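Local coordinates for protein 3-dehydroshikimate dehydratase (Pseudomonas putida, PDB 5HMQ) that converts 3-dehydroshikimate to protocatechuate, a common intermediate of quinate and shikimate degradation, with the aid of a divalent metal ion, at residues R5-V10 with L238-F243. Residues are numbered along the deposited sequence; the frame is centred on the assembly and turned at random.
Sequences RSIATV and LSLEIF. With MG (magnesium ion), chain K.
The TIM barrel of this enzyme closes where its first strand, 6-8, meets its last, 238-240, S6 lying beside S239; the two run parallel, with 31° between their directions. Two backbone bonds join the seam: S6 N reaches L238 O at 3.1 Å from above the carbonyl plane, 38° out of it, whereas A8 N approaches L240 O almost end-on to the carbonyl at 2.9 Å. Between them the bond from L240 N to S6 O is weak, bent to 120° at the hydrogen. S6 OG lies 3.0 Å from S239 OG; the hydroxyl of S239 is hydrogen-bonded to E32 of strand 30-34, and both serines touch F191. Elsewhere on the seam, with chi1 at 177°, I7 swings CG1 away from its own backbone N and against L240 CB, 4.0 Å away, while L240 also packs on L263 of helix 252-276. Beyond the paired strands, V10 CG2 reaches the edge of the F243 ring, 3.8 Å from CD1. E241 directly follows strand 238-240 and carries its carboxylate from the barrel wall to the catalytic metal, shared with E136, D167 and Q193: OE1 binds magnesium at 2.1 Å, while OE2 accepts hydrogen bonds from Q63 and a magnesium-bound water.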
loop_
_atom_site.group_PDB
_atom_site.type_symbol
_atom_site.label_atom_id
_atom_site.label_comp_id
_atom_site.label_asym_id
_atom_site.label_seq_id
_atom_site.Cartn_x
_atom_site.Cartn_y
_atom_site.Cartn_z
ATOM N N ARG C 5 -23.419 9.838 10.914
ATOM C CA ARG C 5 -22.057 9.773 10.409
ATOM C C ARG C 5 -22.051 9.061 9.063
ATOM O O ARG C 5 -22.505 7.918 8.960
ATOM C CB ARG C 5 -21.147 9.059 11.409
ATOM C CG ARG C 5 -21.097 9.750 12.759
ATOM C CD ARG C 5 -20.145 9.060 13.709
ATOM N NE ARG C 5 -20.251 9.599 15.061
ATOM C CZ ARG C 5 -20.745 8.920 16.091
ATOM N NH1 ARG C 5 -21.164 7.673 15.922
ATOM N NH2 ARG C 5 -20.810 9.479 17.291
ATOM N N SER C 6 -21.535 9.728 8.039
ATOM C CA SER C 6 -21.499 9.161 6.700
ATOM C C SER C 6 -20.088 9.298 6.134
ATOM O O SER C 6 -19.216 9.959 6.711
ATOM C CB SER C 6 -22.528 9.844 5.773
ATOM O OG SER C 6 -22.396 11.251 5.804
ATOM N N ILE C 7 -19.857 8.644 5.002
ATOM C CA ILE C 7 -18.592 8.745 4.284
ATOM C C ILE C 7 -18.872 8.572 2.798
ATOM O O ILE C 7 -19.692 7.739 2.401
ATOM C CB ILE C 7 -17.567 7.711 4.803
ATOM C CG1 ILE C 7 -16.269 7.769 3.982
ATOM C CG2 ILE C 7 -18.158 6.313 4.802
ATOM C CD1 ILE C 7 -15.158 6.902 4.552
ATOM N N ALA C 8 -18.206 9.381 1.976
ATOM C CA ALA C 8 -18.372 9.267 0.530
ATOM C C ALA C 8 -17.667 8.018 0.010
ATOM O O ALA C 8 -16.580 7.659 0.471
ATOM C CB ALA C 8 -17.832 10.510 -0.176
ATOM N N THR C 9 -18.302 7.347 -0.955
ATOM C CA THR C 9 -17.723 6.125 -1.509
ATOM C C THR C 9 -16.401 6.391 -2.215
ATOM O O THR C 9 -15.568 5.485 -2.330
ATOM C CB THR C 9 -18.706 5.455 -2.469
ATOM O OG1 THR C 9 -19.152 6.407 -3.441
ATOM C CG2 THR C 9 -19.893 4.890 -1.720
ATOM N N VAL C 10 -16.191 7.616 -2.701
ATOM C CA VAL C 10 -14.927 7.955 -3.344
ATOM C C VAL C 10 -13.759 7.892 -2.365
ATOM O O VAL C 10 -12.599 7.860 -2.787
ATOM C CB VAL C 10 -15.033 9.346 -4.012
ATOM C CG1 VAL C 10 -14.954 10.454 -2.973
ATOM C CG2 VAL C 10 -13.969 9.513 -5.092
ATOM N N LEU C 238 -22.678 14.341 9.444
ATOM C CA LEU C 238 -21.251 14.651 9.525
ATOM C C LEU C 238 -20.494 13.600 8.727
ATOM O O LEU C 238 -20.499 12.422 9.096
ATOM C CB LEU C 238 -20.765 14.673 10.973
ATOM C CG LEU C 238 -19.276 14.964 11.158
ATOM C CD1 LEU C 238 -18.940 16.410 10.829
ATOM C CD2 LEU C 238 -18.824 14.582 12.558
ATOM N N SER C 239 -19.828 14.021 7.651
ATOM C CA SER C 239 -19.342 13.078 6.655
ATOM C C SER C 239 -17.851 13.272 6.396
ATOM O O SER C 239 -17.204 14.183 6.927
ATOM C CB SER C 239 -20.120 13.209 5.343
ATOM O OG SER C 239 -19.843 12.115 4.484
ATOM N N LEU C 240 -17.319 12.385 5.558
ATOM C CA LEU C 240 -15.910 12.340 5.187
ATOM C C LEU C 240 -15.814 12.249 3.673
ATOM O O LEU C 240 -16.514 11.438 3.058
ATOM C CB LEU C 240 -15.208 11.138 5.821
ATOM C CG LEU C 240 -15.177 11.077 7.345
ATOM C CD1 LEU C 240 -14.800 9.683 7.790
ATOM C CD2 LEU C 240 -14.206 12.096 7.890
ATOM N N GLU C 241 -14.940 13.053 3.072
ATOM C CA GLU C 241 -14.733 13.012 1.623
ATOM C C GLU C 241 -13.231 13.040 1.355
ATOM O O GLU C 241 -12.593 14.093 1.452
ATOM C CB GLU C 241 -15.447 14.153 0.905
ATOM C CG GLU C 241 -15.409 14.005 -0.614
ATOM C CD GLU C 241 -15.880 15.241 -1.347
ATOM O OE1 GLU C 241 -15.658 16.361 -0.840
ATOM O OE2 GLU C 241 -16.469 15.093 -2.440
ATOM N N ILE C 242 -12.681 11.876 1.015
ATOM C CA ILE C 242 -11.310 11.732 0.550
ATOM C C ILE C 242 -11.367 11.216 -0.878
ATOM O O ILE C 242 -12.309 10.514 -1.258
ATOM C CB ILE C 242 -10.534 10.746 1.455
ATOM C CG1 ILE C 242 -10.563 11.216 2.903
ATOM C CG2 ILE C 242 -9.099 10.540 0.973
ATOM C CD1 ILE C 242 -10.173 12.647 3.082
ATOM N N PHE C 243 -10.367 11.571 -1.680
ATOM C CA PHE C 243 -10.324 11.137 -3.072
ATOM C C PHE C 243 -9.191 10.127 -3.200
ATOM O O PHE C 243 -8.025 10.503 -3.358
ATOM C CB PHE C 243 -10.149 12.323 -4.014
ATOM C CG PHE C 243 -11.286 13.304 -3.965
ATOM C CD1 PHE C 243 -12.521 12.982 -4.510
ATOM C CD2 PHE C 243 -11.122 14.549 -3.378
ATOM C CE1 PHE C 243 -13.574 13.880 -4.462
ATOM C CE2 PHE C 243 -12.170 15.455 -3.331
ATOM C CZ PHE C 243 -13.399 15.119 -3.873
HETATM MG MG MG K . -16.468 18.261 -1.095
HETATM O O HOH W 1 -17.755 17.437 -2.428
HETATM O O HOH W 2 -15.271 18.608 -2.631
#